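Local coordinates for oligopeptide ABC transporter, periplasmic oligopeptide-binding protein, putative (Thermotoga maritima MSB8, PDB 5IPW) that probably binds oligopeptides in the periplasm and hands them to an ABC transporter for uptake into the cell, at residues E20-S24 / V39-L43; I139-I145 / W220-N225; A368-I374 / M456-W461. All coordinates share one frame; numbering follows the deposited sequence.

Contact 1. Residues E20-S24 / V39-L43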
loop_
_atom_site.group_PDB
_atom_site.type_symbol
_atom_site.label_atom_id
_atom_site.label_comp_id
_atom_site.label_asym_id
_atom_site.label_seq_id
_atom_site.Cartn_x
_atom_site.Cartn_y
_atom_site.Cartn_z
ATOM N N GLU A 20 -5.834 17.771 31.205
ATOM C CA GLU A 20 -5.252 16.839 32.157
ATOM C C GLU A 20 -4.718 15.648 31.375
ATOM O O GLU A 20 -5.340 15.226 30.391
ATOM C CB GLU A 20 -6.352 16.375 33.107
ATOM C CG GLU A 20 -5.976 16.326 34.573
ATOM C CD GLU A 20 -7.119 15.805 35.436
ATOM O OE1 GLU A 20 -8.302 16.088 35.120
ATOM O OE2 GLU A 20 -6.837 15.104 36.431
ATOM N N TYR A 21 -3.573 15.110 31.795
ATOM C CA TYR A 21 -3.013 13.920 31.148
ATOM C C TYR A 21 -3.120 12.710 32.048
ATOM O O TYR A 21 -2.992 12.825 33.267
ATOM C CB TYR A 21 -1.557 14.128 30.764
ATOM C CG TYR A 21 -1.343 15.135 29.673
ATOM C CD1 TYR A 21 -2.056 15.063 28.493
ATOM C CD2 TYR A 21 -0.389 16.147 29.809
ATOM C CE1 TYR A 21 -1.853 15.982 27.485
ATOM C CE2 TYR A 21 -0.175 17.074 28.801
ATOM C CZ TYR A 21 -0.916 16.984 27.643
ATOM O OH TYR A 21 -0.732 17.886 26.627
ATOM N N HIS A 22 -3.347 11.554 31.431
ATOM C CA HIS A 22 -3.516 10.297 32.151
ATOM C C HIS A 22 -2.578 9.248 31.588
ATOM O O HIS A 22 -2.058 9.411 30.490
ATOM C CB HIS A 22 -4.962 9.832 32.037
ATOM C CG HIS A 22 -5.948 10.857 32.495
ATOM N ND1 HIS A 22 -6.188 11.113 33.829
ATOM C CD2 HIS A 22 -6.735 11.709 31.799
ATOM C CE1 HIS A 22 -7.089 12.074 33.933
ATOM N NE2 HIS A 22 -7.433 12.456 32.716
ATOM N N GLU A 23 -2.369 8.174 32.340
ATOM C CA GLU A 23 -1.392 7.150 31.969
ATOM C C GLU A 23 -1.881 5.791 32.385
ATOM O O GLU A 23 -2.760 5.687 33.233
ATOM C CB GLU A 23 -0.065 7.429 32.671
ATOM C CG GLU A 23 -0.074 7.075 34.159
ATOM C CD GLU A 23 0.992 7.794 34.963
ATOM O OE1 GLU A 23 1.910 8.339 34.340
ATOM O OE2 GLU A 23 0.923 7.820 36.211
ATOM N N SER A 24 -1.293 4.744 31.820
ATOM C CA SER A 24 -1.672 3.387 32.194
ATOM C C SER A 24 -1.260 3.121 33.635
ATOM O O SER A 24 -0.202 3.566 34.053
ATOM C CB SER A 24 -1.008 2.370 31.283
ATOM O OG SER A 24 -1.491 1.066 31.558
ATOM N N VAL A 39 3.885 11.420 33.812
ATOM C CA VAL A 39 3.413 11.558 32.428
ATOM C C VAL A 39 3.554 12.984 31.861
ATOM O O VAL A 39 3.892 13.160 30.687
ATOM C CB VAL A 39 1.965 11.018 32.271
ATOM C CG1 VAL A 39 0.983 11.734 33.194
ATOM C CG2 VAL A 39 1.502 11.106 30.827
ATOM N N GLU A 40 3.325 13.987 32.704
ATOM C CA GLU A 40 3.405 15.398 32.292
ATOM C C GLU A 40 4.787 15.729 31.747
ATOM O O GLU A 40 4.929 16.513 30.798
ATOM C CB GLU A 40 3.105 16.331 33.474
ATOM C CG GLU A 40 1.657 16.326 33.944
ATOM C CD GLU A 40 1.306 15.162 34.868
ATOM O OE1 GLU A 40 2.233 14.560 35.482
ATOM O OE2 GLU A 40 0.090 14.858 34.981
ATOM N N GLN A 41 5.796 15.125 32.373
ATOM C CA GLN A 41 7.187 15.286 31.979
ATOM C C GLN A 41 7.579 14.378 30.806
ATOM O O GLN A 41 8.337 14.798 29.919
ATOM C CB GLN A 41 8.078 14.992 33.175
ATOM C CG GLN A 41 9.558 15.200 32.907
ATOM C CD GLN A 41 10.409 14.994 34.147
ATOM O OE1 GLN A 41 9.948 15.199 35.287
ATOM N NE2 GLN A 41 11.661 14.584 33.936
ATOM N N ARG A 42 7.074 13.140 30.820
ATOM C CA ARG A 42 7.325 12.164 29.750
ATOM C C ARG A 42 6.808 12.620 28.389
ATOM O O ARG A 42 7.490 12.465 27.376
ATOM C CB ARG A 42 6.634 10.847 30.065
ATOM C CG ARG A 42 7.367 9.909 30.998
ATOM C CD ARG A 42 6.590 8.604 31.080
ATOM N NE ARG A 42 5.765 8.585 32.268
ATOM C CZ ARG A 42 4.525 8.123 32.362
ATOM N NH1 ARG A 42 3.863 7.622 31.335
ATOM N NH2 ARG A 42 3.935 8.183 33.534
ATOM N N LEU A 43 5.585 13.141 28.367
ATOM C CA LEU A 43 4.973 13.638 27.125
ATOM C C LEU A 43 5.685 14.882 26.587
ATOM O O LEU A 43 6.322 15.609 27.339
ATOM C CB LEU A 43 3.501 13.984 27.356
ATOM C CG LEU A 43 2.558 12.817 27.616
ATOM C CD1 LEU A 43 1.282 13.331 28.253
ATOM C CD2 LEU A 43 2.248 12.077 26.326
HETATM O O HOH W 1 -2.123 16.389 33.976
HETATM O O HOH W 2 2.464 10.366 36.258
#

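Contact 2. Residues I139-I145 / W220-N225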
loop_
_atom_site.group_PDB
_atom_site.type_symbol
_atom_site.label_atom_id
_atom_site.label_comp_id
_atom_site.label_asym_id
_atom_site.label_seq_id
_atom_site.Cartn_x
_atom_site.Cartn_y
_atom_site.Cartn_z
ATOM N N ILE A 139 22.966 6.976 7.565
ATOM C CA ILE A 139 22.443 5.619 7.406
ATOM C C ILE A 139 22.004 5.409 5.965
ATOM O O ILE A 139 22.591 4.595 5.250
ATOM C CB ILE A 139 21.291 5.298 8.391
ATOM C CG1 ILE A 139 21.774 5.520 9.835
ATOM C CG2 ILE A 139 20.805 3.867 8.195
ATOM C CD1 ILE A 139 20.834 5.046 10.921
ATOM N N VAL A 140 20.989 6.148 5.536
ATOM C CA VAL A 140 20.492 6.015 4.174
ATOM C C VAL A 140 21.610 6.413 3.212
ATOM O O VAL A 140 21.934 5.662 2.292
ATOM C CB VAL A 140 19.233 6.872 3.924
ATOM C CG1 VAL A 140 18.762 6.740 2.482
ATOM C CG2 VAL A 140 18.108 6.466 4.868
ATOM N N GLY A 141 22.222 7.572 3.463
ATOM C CA GLY A 141 23.286 8.105 2.602
ATOM C C GLY A 141 24.682 7.559 2.850
ATOM O O GLY A 141 25.666 8.159 2.414
ATOM N N ASN A 142 24.769 6.428 3.548
ATOM C CA ASN A 142 26.032 5.754 3.813
ATOM C C ASN A 142 26.149 4.476 2.985
ATOM O O ASN A 142 25.387 3.523 3.183
ATOM C CB ASN A 142 26.133 5.419 5.296
ATOM C CG ASN A 142 27.411 4.682 5.641
ATOM O OD1 ASN A 142 27.569 3.506 5.315
ATOM N ND2 ASN A 142 28.322 5.366 6.322
ATOM N N ASP A 143 27.135 4.448 2.090
ATOM C CA ASP A 143 27.257 3.383 1.081
ATOM C C ASP A 143 27.517 1.996 1.671
ATOM O O ASP A 143 27.072 1.000 1.116
ATOM C CB ASP A 143 28.349 3.733 0.065
ATOM C CG ASP A 143 28.140 5.103 -0.583
ATOM O OD1 ASP A 143 27.079 5.735 -0.363
ATOM O OD2 ASP A 143 29.050 5.551 -1.310
ATOM N N ASP A 144 28.228 1.936 2.793
ATOM C CA ASP A 144 28.489 0.665 3.467
ATOM C C ASP A 144 27.207 0.095 4.066
ATOM O O ASP A 144 26.841 -1.056 3.806
ATOM C CB ASP A 144 29.523 0.847 4.577
ATOM C CG ASP A 144 30.882 1.243 4.049
ATOM O OD1 ASP A 144 31.527 0.396 3.400
ATOM O OD2 ASP A 144 31.306 2.393 4.293
ATOM N N ILE A 145 26.531 0.914 4.868
ATOM C CA ILE A 145 25.297 0.511 5.537
ATOM C C ILE A 145 24.192 0.269 4.517
ATOM O O ILE A 145 23.508 -0.754 4.571
ATOM C CB ILE A 145 24.833 1.575 6.558
ATOM C CG1 ILE A 145 25.810 1.636 7.734
ATOM C CG2 ILE A 145 23.432 1.264 7.073
ATOM C CD1 ILE A 145 25.696 2.890 8.576
ATOM N N TRP A 220 31.858 -4.007 10.456
ATOM C CA TRP A 220 31.226 -3.037 11.360
ATOM C C TRP A 220 29.791 -2.773 10.970
ATOM O O TRP A 220 28.965 -2.444 11.821
ATOM C CB TRP A 220 32.033 -1.733 11.444
ATOM C CG TRP A 220 32.045 -0.909 10.204
ATOM C CD1 TRP A 220 33.018 -0.880 9.254
ATOM C CD2 TRP A 220 31.048 0.035 9.788
ATOM N NE1 TRP A 220 32.687 0.016 8.265
ATOM C CE2 TRP A 220 31.482 0.591 8.569
ATOM C CE3 TRP A 220 29.827 0.459 10.327
ATOM C CZ2 TRP A 220 30.741 1.547 7.877
ATOM C CZ3 TRP A 220 29.091 1.411 9.636
ATOM C CH2 TRP A 220 29.549 1.942 8.426
ATOM N N VAL A 221 29.502 -2.937 9.685
ATOM C CA VAL A 221 28.141 -2.823 9.172
ATOM C C VAL A 221 27.231 -3.867 9.835
ATOM O O VAL A 221 26.070 -3.581 10.134
ATOM C CB VAL A 221 28.105 -2.973 7.630
ATOM C CG1 VAL A 221 26.682 -2.899 7.103
ATOM C CG2 VAL A 221 28.943 -1.891 6.964
ATOM N N ASP A 222 27.767 -5.062 10.080
ATOM C CA ASP A 222 26.994 -6.143 10.693
ATOM C C ASP A 222 26.603 -5.779 12.115
ATOM O O ASP A 222 25.483 -6.053 12.543
ATOM C CB ASP A 222 27.788 -7.451 10.717
ATOM C CG ASP A 222 28.099 -7.984 9.330
ATOM O OD1 ASP A 222 27.414 -7.604 8.355
ATOM O OD2 ASP A 222 29.046 -8.794 9.227
ATOM N N LEU A 223 27.541 -5.177 12.839
ATOM C CA LEU A 223 27.283 -4.696 14.191
ATOM C C LEU A 223 26.247 -3.575 14.165
ATOM O O LEU A 223 25.325 -3.571 14.976
ATOM C CB LEU A 223 28.576 -4.211 14.857
ATOM C CG LEU A 223 28.463 -3.640 16.279
ATOM C CD1 LEU A 223 27.858 -4.643 17.252
ATOM C CD2 LEU A 223 29.823 -3.171 16.780
ATOM N N PHE A 224 26.388 -2.642 13.226
ATOM C CA PHE A 224 25.470 -1.517 13.153
ATOM C C PHE A 224 24.043 -1.963 12.878
ATOM O O PHE A 224 23.120 -1.536 13.570
ATOM C CB PHE A 224 25.898 -0.507 12.090
ATOM C CG PHE A 224 25.104 0.765 12.128
ATOM C CD1 PHE A 224 23.916 0.878 11.417
ATOM C CD2 PHE A 224 25.528 1.839 12.894
ATOM C CE1 PHE A 224 23.172 2.045 11.459
ATOM C CE2 PHE A 224 24.792 3.012 12.937
ATOM C CZ PHE A 224 23.610 3.114 12.221
ATOM N N ASN A 225 23.869 -2.810 11.869
ATOM C CA ASN A 225 22.544 -3.303 11.500
ATOM C C ASN A 225 21.905 -4.168 12.586
ATOM O O ASN A 225 20.684 -4.184 12.715
ATOM C CB ASN A 225 22.596 -4.075 10.180
ATOM C CG ASN A 225 23.000 -3.201 9.000
ATOM O OD1 ASN A 225 22.696 -2.005 8.947
ATOM N ND2 ASN A 225 23.688 -3.799 8.039
#

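Contact 3. Residues A368-I374 / M456-W461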
loop_
_atom_site.group_PDB
_atom_site.type_symbol
_atom_site.label_atom_id
_atom_site.label_comp_id
_atom_site.label_asym_id
_atom_site.label_seq_id
_atom_site.Cartn_x
_atom_site.Cartn_y
_atom_site.Cartn_z
ATOM N N ALA A 368 -20.320 -8.364 -22.843
ATOM C CA ALA A 368 -20.594 -9.791 -22.977
ATOM C C ALA A 368 -20.213 -10.607 -21.744
ATOM O O ALA A 368 -20.488 -11.808 -21.692
ATOM C CB ALA A 368 -19.879 -10.341 -24.199
ATOM N N ILE A 369 -19.582 -9.972 -20.757
ATOM C CA ILE A 369 -19.132 -10.689 -19.569
ATOM C C ILE A 369 -20.190 -10.663 -18.471
ATOM O O ILE A 369 -20.695 -9.603 -18.095
ATOM C CB ILE A 369 -17.806 -10.128 -19.018
ATOM C CG1 ILE A 369 -16.778 -10.004 -20.150
ATOM C CG2 ILE A 369 -17.281 -11.036 -17.913
ATOM C CD1 ILE A 369 -15.381 -9.599 -19.721
ATOM N N ASN A 370 -20.514 -11.855 -17.976
ATOM C CA ASN A 370 -21.383 -12.032 -16.823
ATOM C C ASN A 370 -20.536 -12.070 -15.546
ATOM O O ASN A 370 -20.181 -13.147 -15.055
ATOM C CB ASN A 370 -22.186 -13.336 -16.994
ATOM C CG ASN A 370 -23.413 -13.433 -16.084
ATOM O OD1 ASN A 370 -23.940 -14.529 -15.895
ATOM N ND2 ASN A 370 -23.887 -12.309 -15.540
ATOM N N ARG A 371 -20.196 -10.893 -15.023
ATOM C CA ARG A 371 -19.339 -10.803 -13.830
ATOM C C ARG A 371 -19.995 -11.450 -12.619
ATOM O O ARG A 371 -19.362 -12.241 -11.905
ATOM C CB ARG A 371 -18.999 -9.350 -13.492
ATOM C CG ARG A 371 -17.849 -8.755 -14.281
ATOM C CD ARG A 371 -18.316 -7.872 -15.411
ATOM N NE ARG A 371 -17.189 -7.243 -16.085
ATOM C CZ ARG A 371 -17.290 -6.432 -17.135
ATOM N NH1 ARG A 371 -18.475 -6.124 -17.656
ATOM N NH2 ARG A 371 -16.189 -5.928 -17.671
ATOM N N GLU A 372 -21.263 -11.092 -12.402
ATOM C CA GLU A 372 -22.090 -11.669 -11.342
ATOM C C GLU A 372 -21.939 -13.188 -11.282
ATOM O O GLU A 372 -21.763 -13.754 -10.209
ATOM C CB GLU A 372 -23.558 -11.300 -11.568
ATOM C CG GLU A 372 -24.529 -11.879 -10.545
ATOM C CD GLU A 372 -25.931 -12.057 -11.108
ATOM O OE1 GLU A 372 -26.250 -13.176 -11.569
ATOM O OE2 GLU A 372 -26.708 -11.077 -11.104
ATOM N N GLU A 373 -22.002 -13.833 -12.442
ATOM C CA GLU A 373 -21.888 -15.287 -12.528
ATOM C C GLU A 373 -20.508 -15.757 -12.065
ATOM O O GLU A 373 -20.409 -16.594 -11.167
ATOM C CB GLU A 373 -22.205 -15.746 -13.960
ATOM C CG GLU A 373 -21.895 -17.192 -14.331
ATOM C CD GLU A 373 -22.806 -18.216 -13.675
ATOM O OE1 GLU A 373 -23.309 -17.967 -12.558
ATOM O OE2 GLU A 373 -22.999 -19.292 -14.281
ATOM N N ILE A 374 -19.458 -15.191 -12.660
ATOM C CA ILE A 374 -18.066 -15.510 -12.290
ATOM C C ILE A 374 -17.877 -15.416 -10.779
ATOM O O ILE A 374 -17.268 -16.302 -10.155
ATOM C CB ILE A 374 -17.053 -14.568 -12.992
ATOM C CG1 ILE A 374 -17.046 -14.810 -14.508
ATOM C CG2 ILE A 374 -15.639 -14.772 -12.448
ATOM C CD1 ILE A 374 -16.593 -13.615 -15.319
ATOM N N MET A 456 -14.435 -19.562 -18.593
ATOM C CA MET A 456 -15.852 -19.238 -18.524
ATOM C C MET A 456 -16.203 -18.128 -19.497
ATOM O O MET A 456 -17.295 -18.120 -20.052
ATOM C CB MET A 456 -16.249 -18.826 -17.110
ATOM C CG MET A 456 -16.115 -19.946 -16.088
ATOM S SD MET A 456 -16.323 -19.389 -14.384
ATOM C CE MET A 456 -17.734 -18.304 -14.564
ATOM N N VAL A 457 -15.279 -17.191 -19.696
ATOM C CA VAL A 457 -15.472 -16.078 -20.644
ATOM C C VAL A 457 -15.460 -16.573 -22.099
ATOM O O VAL A 457 -16.021 -15.925 -22.987
ATOM C CB VAL A 457 -14.406 -14.968 -20.450
ATOM C CG1 VAL A 457 -14.585 -13.836 -21.460
ATOM C CG2 VAL A 457 -14.470 -14.409 -19.033
ATOM N N LYS A 458 -14.807 -17.714 -22.327
ATOM C CA LYS A 458 -14.892 -18.433 -23.597
ATOM C C LYS A 458 -16.354 -18.557 -24.024
ATOM O O LYS A 458 -16.717 -18.161 -25.132
ATOM C CB LYS A 458 -14.259 -19.824 -23.458
ATOM C CG LYS A 458 -13.987 -20.550 -24.765
ATOM C CD LYS A 458 -13.157 -21.805 -24.524
ATOM C CE LYS A 458 -13.288 -22.805 -25.664
ATOM N NZ LYS A 458 -13.041 -22.193 -27.000
ATOM N N GLU A 459 -17.185 -19.081 -23.126
ATOM C CA GLU A 459 -18.624 -19.198 -23.372
ATOM C C GLU A 459 -19.296 -17.853 -23.607
ATOM O O GLU A 459 -20.049 -17.699 -24.557
ATOM C CB GLU A 459 -19.328 -19.908 -22.211
ATOM C CG GLU A 459 -19.232 -21.422 -22.255
ATOM C CD GLU A 459 -19.979 -22.026 -23.432
ATOM O OE1 GLU A 459 -21.166 -21.684 -23.640
ATOM O OE2 GLU A 459 -19.373 -22.851 -24.149
ATOM N N TYR A 460 -19.028 -16.877 -22.750
ATOM C CA TYR A 460 -19.759 -15.606 -22.823
ATOM C C TYR A 460 -19.465 -14.880 -24.128
ATOM O O TYR A 460 -20.338 -14.210 -24.682
ATOM C CB TYR A 460 -19.447 -14.687 -21.628
ATOM C CG TYR A 460 -19.568 -15.330 -20.256
ATOM C CD1 TYR A 460 -20.336 -16.484 -20.055
ATOM C CD2 TYR A 460 -18.927 -14.775 -19.154
ATOM C CE1 TYR A 460 -20.442 -17.070 -18.806
ATOM C CE2 TYR A 460 -19.035 -15.352 -17.899
ATOM C CZ TYR A 460 -19.792 -16.499 -17.735
ATOM O OH TYR A 460 -19.904 -17.085 -16.501
ATOM N N TRP A 461 -18.234 -15.030 -24.613
ATOM C CA TRP A 461 -17.801 -14.384 -25.850
ATOM C C TRP A 461 -18.217 -15.154 -27.115
ATOM O O TRP A 461 -18.360 -14.561 -28.186
ATOM C CB TRP A 461 -16.284 -14.136 -25.820
ATOM C CG TRP A 461 -15.869 -12.957 -24.957
ATOM C CD1 TRP A 461 -16.692 -12.055 -24.335
ATOM C CD2 TRP A 461 -14.531 -12.529 -24.672
ATOM N NE1 TRP A 461 -15.951 -11.113 -23.670
ATOM C CE2 TRP A 461 -14.622 -11.380 -23.858
ATOM C CE3 TRP A 461 -13.264 -13.010 -25.020
ATOM C CZ2 TRP A 461 -13.496 -10.705 -23.390
ATOM C CZ3 TRP A 461 -12.145 -12.337 -24.550
ATOM C CH2 TRP A 461 -12.269 -11.199 -23.744
#

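Contact 1. Residues E20-S24 / V39-L43
Y21 and L43 make the apolar part of this contact. The CD1 methyl of L43 lies over one face of the Y21 ring, 3.5 Å from Y21 CG and 3.7 Å from the ring centroid. It stands 19° off the ring normal, so this is a CH-pi contact. V39 extends the apolar patch: its CG1 lies 4.3 Å from Y21 CB, and its CG2 faces the carbonyl oxygen of H22.

Residues 39-42 form a one-turn helix, closed by the bond from L43 N to V39 O. It packs on the irregular, extended chain 20-24, with no direct hydrogen bond across. That chain is held on another side by backbone bonds of H22 to G268 and Q270, and it leads into helix 25-32.

The charged part pairs E23 with R42. Their OE1 and NH2 form a salt bridge, but the two atoms are modelled too close, so their exact places are doubtful. As modelled, the carboxylate meets the guanidinium at its edge, with the planes about 15° apart. A bend at chi3 (-98°) turns the R42 guanidinium back over its own helix, where V39 CA sits 3.5 Å above the centre of its plane. Outside partners hold both groups: R42 NE bonds to P37 O, and E23 OE2 to T28 OG1.

Two waters bridge the segments. One molecule accepts from Y21 N at 2.9 Å and donates to E40 OE2 at 2.9 Å. A second accepts the N-H of V39, at the start of the short helix, and donates to E23 OE1.

Contact 2. Residues I139-I145 / W220-N225
I145 packs between W220 and F224 of helix 220-227. Two parts of the family 5 solute-binding fold meet here: the turn that follows helix 129-140 and the first turns of helix 220-227. The turn carries an Asx motif. N142 OD1 accepts the N-H of I145 at 2.8 Å, nearly straight at 178°, and so fixes the backbone from which the I145 side chain starts.

At the root of that side chain, I145 CA faces V221 CG1 at 4.0 Å. From CB the chain forks. The CG2 branch meets N225 OD1 at 3.8 Å. The CG1 branch lies beside the backbone N (chi1 -68°) and reaches the six-membered ring of W220, with CZ3 3.8 Å from I145 CG1. The extended chi2 then carries CD1 on to F224 while it still touches W220 CZ3. There the methyl stands over one face of the phenyl ring, 4.0 Å from the F224 centroid, in a CH-pi contact.

I139 comes to the same phenyl ring from another direction, with CD1 at the edge near CZ. D144 meets the indole through its aliphatic CB, 3.6 Å from W220 CZ2, and that CB also touches V221 CG2. M205 and I208 of helix 205-209 pack on the indole as well. Within its own helix, V221 CG2 lies 3.8 Å above the plane of the W220 ring, over its centre.

Contact 3. Residues A368-I374 / M456-W461
Y460 meets A368, I369, N370, E373 and I374 across this contact. The CB of N370 lies over one face of its ring, 4.1 Å from the Y460 centroid and 21° off the normal, a CH-pi contact. The opposite face rests on the carbonyl oxygen of M456, one turn back in the same helix. I374 comes in at the ring edge, its CD1 4.0 Å from Y460 CE2. The hydroxyl end reaches the aliphatic CG of E373. With Y460 CG anti to its carbonyl carbon (chi1 -50°), the ring projects across the start of helix 371-379. Cutting Y460 back to an alanine would probably open a gap between N370 and I374 and leave the CH2 groups of E373 without the hydroxyl end they pack on.

Helix 448-462 links the neighbouring parallel strands 440-445 and 467-472, a beta-alpha-beta crossover. Its W461 packs on F441 and I443 of the first strand. Helix 371-379 and the loop before it cover another side of the crossover helix, and I369 and I374 also touch strand 589-591 of the same sheet.

A368 presents its CB to the edge of the W461 indole, 3.6 Å from CD1. I369 runs alongside W461, with CG1 3.8 Å from NE1; the indole N-H itself is bonded to L365 O.

I374 also takes the end of M456. The thioether chain bends at chi3, and its CE methyl comes 3.6 Å from I374 CG1. Farther along, I374 CD1 faces V457 CG2 at 4.4 Å.

How the contacts relate
The three contacts share no helix or strand and follow one another along the chain. Contacts 1 and 2 have centres about 36 Å apart. Contact 3 lies across the centre of the chain from both, its centre about 60 Å from that of contact 1 and 54 Å from that of contact 2. All are partly buried, but contact 3 has the most buried residues and touches a beta sheet. Contacts 2 and 3 are mainly apolar, built round aromatic side chains; none of the three has a direct hydrogen bond across. Contact 1 joins a CH-pi pair to a charge pair and bridging waters. There a short helix meets irregular chain alone; in contacts 2 and 3 a second helix also takes part.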